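Local coordinates for chitin binding domain (Burkholderia pseudomallei, PDB 3UAM), which probably binds chitin or a related polysaccharide and, as a member of the AA10 lytic polysaccharide monooxygenase family, may cleave it oxidatively, at residues R109-Y120 and G177-R188; D68-P76 and A201-Q209. One frame throughout, in Å; residues are numbered along the deposited sequence.

In the fold
Contact 1 and contact 2 lie on opposite sides of the chain's centre, their own centres about 23 Å apart. In contact 1, strands 113-120 and 179-184, with the turn and loop at their ends, pair in the three-stranded antiparallel sheet, one side turned to the protein core with aromatic and aliphatic residues, the other mostly polar. Contact 2 is smaller: the irregular loop 68-76 lies on the turn 201-204 and the start of strand 205-215, in the other sheet. A ladder of backbone bonds dominates contact 1, whereas two backbone bonds and proline, valine and alanine packing make contact 2. They meet where Trp118 packs against the side chain of Gln209 and the backbone oxygen of Phe207, sheet against sheet.

Contact 1. Residues R109-Y120 and G177-R188; sequences RSGQSLQISWSY and GETIHEFNLPTR
Glu178 opens the pairing beside Ser117 and Ser119: its carboxylate accepts from two waters, one also bonded to Ser117 OG and the other to Ser119 OG, a polar fringe suited to the strand's outer side. Thr179 turns inward. With OG1 beside its own backbone N (chi1 -53°), it meets Tyr120 OH at 2.6 Å, at the ring's edge; either hydroxyl could donate, and Trp129 also bonds the tyrosine oxygen. The backbone of Thr179 pairs with Trp118. Ile180 returns to the outer face, CG2 lying 3.5 Å from Gln115 CG on the extended glutamine chain.

His181 exchanges two backbone bonds with Ile116, Ile116 N to His181 O being 2.7 Å. Its ring joins that of Trp118 through a shared partner, since His181 ND1 and Trp118 NE1 both bond the hydroxyl of Tyr131, which satisfies two polar atoms inside the core. Glu182 brings its carboxylate near the amide of Gln115 without bonding it. Phe183 supplies ring atom CZ, 3.7 Å from Ile116 CG1, filling the inner face with hydrocarbon.

Asn184 reaches along the strand end: its ND2 donates to Gly111 O at 2.8 Å, close to the C=O direction, and so ties down the type II turn 109-112, where Gly111 readily takes the positive phi of 85°. Leu185 packs CD2 against Leu114 CD2, 3.7 Å apart, and its N bonds Gln112 O. Finally Arg188 N donates to Ser110 OG at 3.0 Å. The alternating hydrogen-bonded and non-hydrogen-bonded pairs form a regular antiparallel ladder along the outermost strand 179-184, consistent with the immunoglobulin-like beta-sandwich of AA10 enzymes.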
loop_
_atom_site.group_PDB
_atom_site.type_symbol
_atom_site.label_atom_id
_atom_site.label_comp_id
_atom_site.label_asym_id
_atom_site.label_seq_id
_atom_site.Cartn_x
_atom_site.Cartn_y
_atom_site.Cartn_z
ATOM N N ARG A 109 11.697 -14.144 7.482
ATOM C CA ARG A 109 11.424 -15.200 8.448
ATOM C C ARG A 109 10.265 -14.832 9.368
ATOM O O ARG A 109 10.051 -13.648 9.694
ATOM C CB ARG A 109 12.666 -15.436 9.311
ATOM C CG ARG A 109 13.902 -15.841 8.541
ATOM C CD ARG A 109 15.068 -16.047 9.497
ATOM N NE ARG A 109 14.849 -17.223 10.326
ATOM C CZ ARG A 109 15.064 -18.475 9.933
ATOM N NH1 ARG A 109 15.523 -18.740 8.729
ATOM N NH2 ARG A 109 14.813 -19.475 10.754
ATOM N N SER A 110 9.513 -15.848 9.787
ATOM C CA SER A 110 8.454 -15.661 10.776
ATOM C C SER A 110 8.981 -14.909 11.998
ATOM O O SER A 110 10.065 -15.210 12.493
ATOM C CB SER A 110 7.899 -17.016 11.202
ATOM O OG SER A 110 7.334 -17.678 10.086
ATOM N N GLY A 111 8.220 -13.911 12.451
ATOM C CA GLY A 111 8.561 -13.140 13.649
ATOM C C GLY A 111 9.512 -11.960 13.434
ATOM O O GLY A 111 9.589 -11.048 14.265
ATOM N N GLN A 112 10.215 -11.979 12.306
ATOM C CA GLN A 112 11.249 -11.012 12.006
ATOM C C GLN A 112 10.795 -9.543 12.119
ATOM O O GLN A 112 9.738 -9.180 11.597
ATOM C CB GLN A 112 11.745 -11.263 10.577
ATOM C CG GLN A 112 12.968 -10.465 10.202
ATOM C CD GLN A 112 13.233 -10.506 8.717
ATOM O OE1 GLN A 112 13.200 -11.573 8.090
ATOM N NE2 GLN A 112 13.484 -9.338 8.145
ATOM N N SER A 113 11.610 -8.718 12.786
ATOM C CA SER A 113 11.392 -7.268 12.830
ATOM C C SER A 113 11.667 -6.677 11.463
ATOM O O SER A 113 12.716 -6.909 10.892
ATOM C CB SER A 113 12.307 -6.573 13.841
ATOM O OG SER A 113 12.162 -7.123 15.120
ATOM N N LEU A 114 10.712 -5.945 10.932
ATOM C CA LEU A 114 10.821 -5.426 9.587
ATOM C C LEU A 114 10.585 -3.941 9.655
ATOM O O LEU A 114 9.593 -3.491 10.221
ATOM C CB LEU A 114 9.779 -6.082 8.680
ATOM C CG LEU A 114 9.917 -5.811 7.179
ATOM C CD1 LEU A 114 11.193 -6.440 6.650
ATOM C CD2 LEU A 114 8.702 -6.351 6.451
ATOM N N GLN A 115 11.527 -3.181 9.121
ATOM C CA GLN A 115 11.398 -1.741 9.053
ATOM C C GLN A 115 10.917 -1.362 7.651
ATOM O O GLN A 115 11.510 -1.760 6.643
ATOM C CB GLN A 115 12.753 -1.107 9.365
ATOM C CG GLN A 115 12.694 0.350 9.746
ATOM C CD GLN A 115 13.890 0.762 10.588
ATOM O OE1 GLN A 115 14.951 0.996 10.039
ATOM N NE2 GLN A 115 13.716 0.848 11.932
ATOM N N ILE A 116 9.827 -0.622 7.584
ATOM C CA ILE A 116 9.294 -0.120 6.321
ATOM C C ILE A 116 9.609 1.364 6.205
ATOM O O ILE A 116 9.382 2.124 7.179
ATOM C CB ILE A 116 7.761 -0.232 6.261
ATOM C CG1 ILE A 116 7.283 -1.645 6.619
ATOM C CG2 ILE A 116 7.235 0.217 4.889
ATOM C CD1 ILE A 116 7.761 -2.731 5.698
ATOM N N SER A 117 10.144 1.782 5.052
ATOM C CA SER A 117 10.355 3.193 4.791
ATOM C C SER A 117 9.546 3.653 3.580
ATOM O O SER A 117 9.707 3.129 2.481
ATOM C CB SER A 117 11.832 3.506 4.546
ATOM O OG SER A 117 12.626 3.322 5.710
ATOM N N TRP A 118 8.719 4.660 3.797
ATOM C CA TRP A 118 8.074 5.445 2.720
ATOM C C TRP A 118 8.849 6.684 2.387
ATOM O O TRP A 118 9.363 7.351 3.283
ATOM C CB TRP A 118 6.708 5.910 3.149
ATOM C CG TRP A 118 5.684 4.827 3.262
ATOM C CD1 TRP A 118 5.458 3.968 4.337
ATOM C CD2 TRP A 118 4.665 4.482 2.276
ATOM N NE1 TRP A 118 4.409 3.139 4.070
ATOM C CE2 TRP A 118 3.904 3.388 2.842
ATOM C CE3 TRP A 118 4.334 4.953 1.007
ATOM C CZ2 TRP A 118 2.848 2.806 2.159
ATOM C CZ3 TRP A 118 3.270 4.360 0.338
ATOM C CH2 TRP A 118 2.551 3.310 0.902
ATOM N N SER A 119 8.937 7.013 1.094
ATOM C CA SER A 119 9.431 8.314 0.653
ATOM C C SER A 119 8.367 8.950 -0.227
ATOM O O SER A 119 7.455 8.267 -0.699
ATOM C CB SER A 119 10.741 8.197 -0.100
ATOM O OG SER A 119 11.363 9.468 -0.209
ATOM N N TYR A 120 8.511 10.250 -0.444
ATOM C CA TYR A 120 7.460 11.073 -1.001
ATOM C C TYR A 120 8.042 12.192 -1.843
ATOM O O TYR A 120 9.230 12.509 -1.773
ATOM C CB TYR A 120 6.616 11.735 0.118
ATOM C CG TYR A 120 6.098 10.823 1.202
ATOM C CD1 TYR A 120 4.953 10.043 1.008
ATOM C CD2 TYR A 120 6.742 10.738 2.432
ATOM C CE1 TYR A 120 4.475 9.218 1.999
ATOM C CE2 TYR A 120 6.270 9.913 3.435
ATOM C CZ TYR A 120 5.133 9.155 3.217
ATOM O OH TYR A 120 4.656 8.351 4.218
ATOM N N GLY A 177 9.238 14.064 6.137
ATOM C CA GLY A 177 10.339 13.267 5.617
ATOM C C GLY A 177 9.869 11.848 5.430
ATOM O O GLY A 177 8.669 11.574 5.506
ATOM N N GLU A 178 10.804 10.952 5.165
ATOM C CA GLU A 178 10.502 9.534 5.100
ATOM C C GLU A 178 9.711 9.094 6.334
ATOM O O GLU A 178 10.029 9.481 7.461
ATOM C CB GLU A 178 11.795 8.713 5.030
ATOM C CG GLU A 178 12.464 8.722 3.646
ATOM C CD GLU A 178 13.774 7.955 3.626
ATOM O OE1 GLU A 178 14.043 7.199 4.607
ATOM O OE2 GLU A 178 14.547 8.112 2.660
ATOM N N THR A 179 8.689 8.279 6.103
ATOM C CA THR A 179 7.960 7.636 7.185
ATOM C C THR A 179 8.569 6.250 7.437
ATOM O O THR A 179 8.628 5.413 6.532
ATOM C CB THR A 179 6.479 7.463 6.844
ATOM O OG1 THR A 179 5.930 8.730 6.441
ATOM C CG2 THR A 179 5.703 6.877 8.069
ATOM N N ILE A 180 9.007 6.019 8.666
ATOM C CA ILE A 180 9.629 4.770 9.058
ATOM C C ILE A 180 8.759 4.017 10.074
ATOM O O ILE A 180 8.521 4.497 11.186
ATOM C CB ILE A 180 11.005 5.042 9.647
ATOM C CG1 ILE A 180 11.829 5.821 8.616
ATOM C CG2 ILE A 180 11.711 3.742 10.010
ATOM C CD1 ILE A 180 12.686 6.869 9.256
ATOM N N HIS A 181 8.294 2.839 9.676
ATOM C CA HIS A 181 7.462 1.986 10.523
ATOM C C HIS A 181 8.193 0.718 10.795
ATOM O O HIS A 181 8.969 0.274 9.953
ATOM C CB HIS A 181 6.149 1.689 9.826
ATOM C CG HIS A 181 5.249 2.904 9.696
ATOM N ND1 HIS A 181 4.503 3.145 8.603
ATOM C CD2 HIS A 181 4.993 3.951 10.586
ATOM C CE1 HIS A 181 3.789 4.276 8.791
ATOM N NE2 HIS A 181 4.101 4.777 9.994
ATOM N N GLU A 182 7.952 0.119 11.953
ATOM C CA GLU A 182 8.587 -1.157 12.301
ATOM C C GLU A 182 7.595 -2.062 13.000
ATOM O O GLU A 182 6.896 -1.638 13.919
ATOM C CB GLU A 182 9.820 -0.950 13.206
ATOM C CG GLU A 182 10.595 -2.244 13.505
ATOM C CD GLU A 182 12.015 -1.992 14.004
ATOM O OE1 GLU A 182 12.174 -1.124 14.884
ATOM O OE2 GLU A 182 12.981 -2.643 13.498
ATOM N N PHE A 183 7.548 -3.315 12.577
ATOM C CA PHE A 183 6.712 -4.313 13.232
ATOM C C PHE A 183 7.264 -5.715 12.995
ATOM O O PHE A 183 8.185 -5.898 12.204
ATOM C CB PHE A 183 5.268 -4.209 12.728
ATOM C CG PHE A 183 5.140 -4.067 11.236
ATOM C CD1 PHE A 183 5.163 -5.172 10.419
ATOM C CD2 PHE A 183 4.929 -2.814 10.657
ATOM C CE1 PHE A 183 5.011 -5.041 9.047
ATOM C CE2 PHE A 183 4.790 -2.673 9.280
ATOM C CZ PHE A 183 4.830 -3.789 8.475
ATOM N N ASN A 184 6.680 -6.698 13.662
ATOM C CA ASN A 184 7.112 -8.067 13.495
ATOM C C ASN A 184 6.244 -8.753 12.487
ATOM O O ASN A 184 5.014 -8.668 12.565
ATOM C CB ASN A 184 7.039 -8.821 14.811
ATOM C CG ASN A 184 8.014 -8.286 15.817
ATOM O OD1 ASN A 184 7.660 -7.441 16.631
ATOM N ND2 ASN A 184 9.271 -8.728 15.737
ATOM N N LEU A 185 6.873 -9.458 11.551
ATOM C CA LEU A 185 6.127 -10.282 10.614
ATOM C C LEU A 185 5.501 -11.457 11.363
ATOM O O LEU A 185 6.100 -11.980 12.307
ATOM C CB LEU A 185 7.043 -10.808 9.489
ATOM C CG LEU A 185 7.650 -9.792 8.525
ATOM C CD1 LEU A 185 8.606 -10.466 7.532
ATOM C CD2 LEU A 185 6.551 -9.022 7.808
ATOM N N PRO A 186 4.311 -11.898 10.932
ATOM C CA PRO A 186 3.680 -13.060 11.567
ATOM C C PRO A 186 4.320 -14.376 11.103
ATOM O O PRO A 186 5.312 -14.365 10.384
ATOM C CB PRO A 186 2.234 -12.955 11.098
ATOM C CG PRO A 186 2.340 -12.325 9.750
ATOM C CD PRO A 186 3.540 -11.426 9.774
ATOM N N THR A 187 3.739 -15.490 11.526
ATOM C CA THR A 187 4.193 -16.833 11.169
ATOM C C THR A 187 3.683 -17.251 9.782
ATOM O O THR A 187 2.478 -17.325 9.562
ATOM C CB THR A 187 3.680 -17.834 12.217
ATOM O OG1 THR A 187 4.199 -17.451 13.499
ATOM C CG2 THR A 187 4.094 -19.301 11.883
ATOM N N ARG A 188 4.605 -17.495 8.855
ATOM C CA ARG A 188 4.275 -17.882 7.472
ATOM C C ARG A 188 5.416 -18.730 6.889
ATOM O O ARG A 188 6.540 -18.722 7.401
ATOM C CB ARG A 188 4.105 -16.649 6.569
ATOM C CG ARG A 188 2.945 -15.691 6.853
ATOM C CD ARG A 188 1.600 -16.328 6.600
ATOM N NE ARG A 188 0.496 -15.386 6.709
ATOM C CZ ARG A 188 -0.065 -14.971 7.847
ATOM N NH1 ARG A 188 0.385 -15.388 9.020
ATOM N NH2 ARG A 188 -1.080 -14.115 7.819
HETATM O O HOH W 1 9.488 -18.206 7.992
HETATM O O HOH W 2 14.770 4.523 5.663
HETATM O O HOH W 3 13.890 9.529 0.461
#

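Contact 2. Residues D68-P76 and A201-Q209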
loop_
_atom_site.group_PDB
_atom_site.type_symbol
_atom_site.label_atom_id
_atom_site.label_comp_id
_atom_site.label_asym_id
_atom_site.label_seq_id
_atom_site.Cartn_x
_atom_site.Cartn_y
_atom_site.Cartn_z
ATOM N N ASP A 68 -14.894 13.942 9.170
ATOM C CA ASP A 68 -14.825 15.043 8.206
ATOM C C ASP A 68 -13.894 14.747 7.003
ATOM O O ASP A 68 -13.843 15.531 6.048
ATOM C CB ASP A 68 -14.439 16.348 8.894
ATOM C CG ASP A 68 -15.590 16.953 9.717
ATOM O OD1 ASP A 68 -16.749 16.898 9.276
ATOM O OD2 ASP A 68 -15.334 17.481 10.811
ATOM N N ASP A 69 -13.184 13.615 7.034
ATOM C CA ASP A 69 -12.288 13.262 5.942
ATOM C C ASP A 69 -13.089 13.072 4.654
ATOM O O ASP A 69 -14.268 12.726 4.690
ATOM C CB ASP A 69 -11.457 12.011 6.248
ATOM C CG ASP A 69 -10.184 12.314 7.019
ATOM O OD1 ASP A 69 -10.044 13.442 7.563
ATOM O OD2 ASP A 69 -9.326 11.383 7.115
ATOM N N VAL A 70 -12.441 13.329 3.524
ATOM C CA VAL A 70 -13.090 13.211 2.229
ATOM C C VAL A 70 -13.405 11.748 2.009
ATOM O O VAL A 70 -12.578 10.868 2.305
ATOM C CB VAL A 70 -12.193 13.749 1.095
ATOM C CG1 VAL A 70 -12.739 13.335 -0.272
ATOM C CG2 VAL A 70 -12.019 15.263 1.237
ATOM N N ALA A 71 -14.617 11.487 1.534
ATOM C CA ALA A 71 -15.090 10.109 1.279
ATOM C C ALA A 71 -14.262 9.402 0.197
ATOM O O ALA A 71 -13.682 10.056 -0.685
ATOM C CB ALA A 71 -16.562 10.126 0.882
ATOM N N ASN A 72 -14.195 8.076 0.267
ATOM C CA ASN A 72 -13.333 7.345 -0.668
ATOM C C ASN A 72 -13.874 7.339 -2.080
ATOM O O ASN A 72 -15.079 7.412 -2.303
ATOM C CB ASN A 72 -13.024 5.916 -0.207
ATOM C CG ASN A 72 -14.208 4.977 -0.282
ATOM O OD1 ASN A 72 -15.366 5.387 -0.168
ATOM N ND2 ASN A 72 -13.913 3.682 -0.446
ATOM N N GLY A 73 -12.958 7.276 -3.029
ATOM C CA GLY A 73 -13.313 6.878 -4.397
ATOM C C GLY A 73 -13.375 5.366 -4.470
ATOM O O GLY A 73 -13.224 4.677 -3.453
ATOM N N MET A 74 -13.572 4.832 -5.666
ATOM C CA MET A 74 -13.672 3.369 -5.830
ATOM C C MET A 74 -12.336 2.696 -5.568
ATOM O O MET A 74 -11.343 3.026 -6.205
ATOM C CB MET A 74 -14.154 3.013 -7.229
ATOM C CG MET A 74 -14.414 1.512 -7.447
ATOM S SD MET A 74 -15.714 0.803 -6.395
ATOM C CE MET A 74 -17.190 1.334 -7.253
ATOM N N PRO A 75 -12.275 1.798 -4.573
ATOM C CA PRO A 75 -10.983 1.144 -4.362
ATOM C C PRO A 75 -10.595 0.220 -5.537
ATOM O O PRO A 75 -11.438 -0.115 -6.357
ATOM C CB PRO A 75 -11.196 0.343 -3.063
ATOM C CG PRO A 75 -12.344 1.012 -2.385
ATOM C CD PRO A 75 -13.242 1.426 -3.522
ATOM N N PRO A 76 -9.321 -0.158 -5.635
ATOM C CA PRO A 76 -8.910 -1.009 -6.751
ATOM C C PRO A 76 -9.640 -2.352 -6.751
ATOM O O PRO A 76 -9.781 -2.970 -5.702
ATOM C CB PRO A 76 -7.425 -1.227 -6.501
ATOM C CG PRO A 76 -7.014 -0.084 -5.629
ATOM C CD PRO A 76 -8.197 0.176 -4.756
ATOM N N ALA A 201 -6.074 11.995 3.759
ATOM C CA ALA A 201 -7.201 12.497 4.527
ATOM C C ALA A 201 -8.162 13.343 3.709
ATOM O O ALA A 201 -9.391 13.189 3.828
ATOM C CB ALA A 201 -6.709 13.304 5.722
ATOM N N ASP A 202 -7.612 14.234 2.897
ATOM C CA ASP A 202 -8.413 15.219 2.170
ATOM C C ASP A 202 -8.520 14.960 0.660
ATOM O O ASP A 202 -8.797 15.872 -0.131
ATOM C CB ASP A 202 -7.870 16.615 2.453
ATOM C CG ASP A 202 -6.483 16.835 1.917
ATOM O OD1 ASP A 202 -5.804 15.851 1.546
ATOM O OD2 ASP A 202 -6.052 18.008 1.916
ATOM N N THR A 203 -8.337 13.701 0.273
ATOM C CA THR A 203 -8.724 13.240 -1.049
ATOM C C THR A 203 -9.444 11.911 -0.964
ATOM O O THR A 203 -9.555 11.284 0.099
ATOM C CB THR A 203 -7.525 13.091 -2.018
ATOM O OG1 THR A 203 -6.870 11.850 -1.764
ATOM C CG2 THR A 203 -6.511 14.331 -1.920
ATOM N N ALA A 204 -9.935 11.484 -2.106
ATOM C CA ALA A 204 -10.626 10.217 -2.239
ATOM C C ALA A 204 -9.715 8.987 -2.176
ATOM O O ALA A 204 -10.218 7.860 -2.185
ATOM C CB ALA A 204 -11.357 10.223 -3.572
ATOM N N ASN A 205 -8.389 9.196 -2.161
ATOM C CA ASN A 205 -7.458 8.156 -2.580
ATOM C C ASN A 205 -6.452 7.689 -1.528
ATOM O O ASN A 205 -6.289 8.303 -0.441
ATOM C CB ASN A 205 -6.683 8.606 -3.823
ATOM C CG ASN A 205 -7.568 8.823 -5.035
ATOM O OD1 ASN A 205 -8.582 8.173 -5.202
ATOM N ND2 ASN A 205 -7.154 9.710 -5.900
ATOM N N ALA A 206 -5.828 6.562 -1.867
ATOM C CA ALA A 206 -4.708 5.979 -1.148
ATOM C C ALA A 206 -3.655 5.525 -2.156
ATOM O O ALA A 206 -3.958 5.301 -3.321
ATOM C CB ALA A 206 -5.159 4.788 -0.325
ATOM N N PHE A 207 -2.420 5.401 -1.690
ATOM C CA PHE A 207 -1.342 4.869 -2.505
ATOM C C PHE A 207 -1.077 3.426 -2.068
ATOM O O PHE A 207 -0.978 3.125 -0.879
ATOM C CB PHE A 207 -0.084 5.725 -2.367
ATOM C CG PHE A 207 -0.238 7.122 -2.944
ATOM C CD1 PHE A 207 -1.126 8.026 -2.395
ATOM C CD2 PHE A 207 0.491 7.515 -4.075
ATOM C CE1 PHE A 207 -1.298 9.300 -2.953
ATOM C CE2 PHE A 207 0.336 8.775 -4.617
ATOM C CZ PHE A 207 -0.564 9.673 -4.060
ATOM N N TYR A 208 -0.943 2.554 -3.059
ATOM C CA TYR A 208 -0.867 1.108 -2.874
ATOM C C TYR A 208 0.522 0.593 -3.236
ATOM O O TYR A 208 0.959 0.719 -4.375
ATOM C CB TYR A 208 -1.945 0.441 -3.748
ATOM C CG TYR A 208 -3.330 0.632 -3.206
ATOM C CD1 TYR A 208 -4.053 1.789 -3.475
ATOM C CD2 TYR A 208 -3.946 -0.359 -2.453
ATOM C CE1 TYR A 208 -5.339 1.967 -2.969
ATOM C CE2 TYR A 208 -5.223 -0.192 -1.942
ATOM C CZ TYR A 208 -5.914 0.969 -2.186
ATOM O OH TYR A 208 -7.206 1.127 -1.697
ATOM N N GLN A 209 1.183 -0.028 -2.256
ATOM C CA GLN A 209 2.539 -0.544 -2.412
ATOM C C GLN A 209 2.644 -1.991 -1.931
ATOM O O GLN A 209 2.851 -2.283 -0.744
ATOM C CB GLN A 209 3.550 0.342 -1.692
ATOM C CG GLN A 209 3.674 1.722 -2.321
ATOM C CD GLN A 209 4.629 1.748 -3.490
ATOM O OE1 GLN A 209 5.774 1.324 -3.369
ATOM N NE2 GLN A 209 4.166 2.276 -4.631
#
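Pro76 lies over one face of the Tyr208 ring in a CH-pi contact, its CG 3.9 Å from the ring centroid and 18° off the normal. Proline suits this place because its rigid ring sets the CG hydrogens over the pi cloud with little loss of freedom; its CD also reaches Tyr208 OH at 3.4 Å, while that hydroxyl bonds Gly51 O.

The backbone bonds are two. Val70 N donates to Ala201 O at 3.1 Å, and Gly73 N donates to Ala204 O at 2.9 Å. Between them Ala204 CA brings its hydrogen to Ala71 O. Within 201-209, Thr203 OG1 accepts from Asn205 N, an ST turn just before the strand.

Van der Waals packing of methyls on the backbone accompanies these bonds. Val70 spreads its two methyls over the turn, CG2 3.6 Å from Asp202 O and CG1 against Thr203, and Ala204 CB is 3.4 Å from Gly73 N, where a small methyl fits.

Asp69 sets OD2 3.5 Å from Ala201 CB, but its charge is answered by Arg127 in a salt bridge. No charge pair spans the two segments, which are held by backbone polarity and hydrocarbon; the charge on Asp69 is paired outside them.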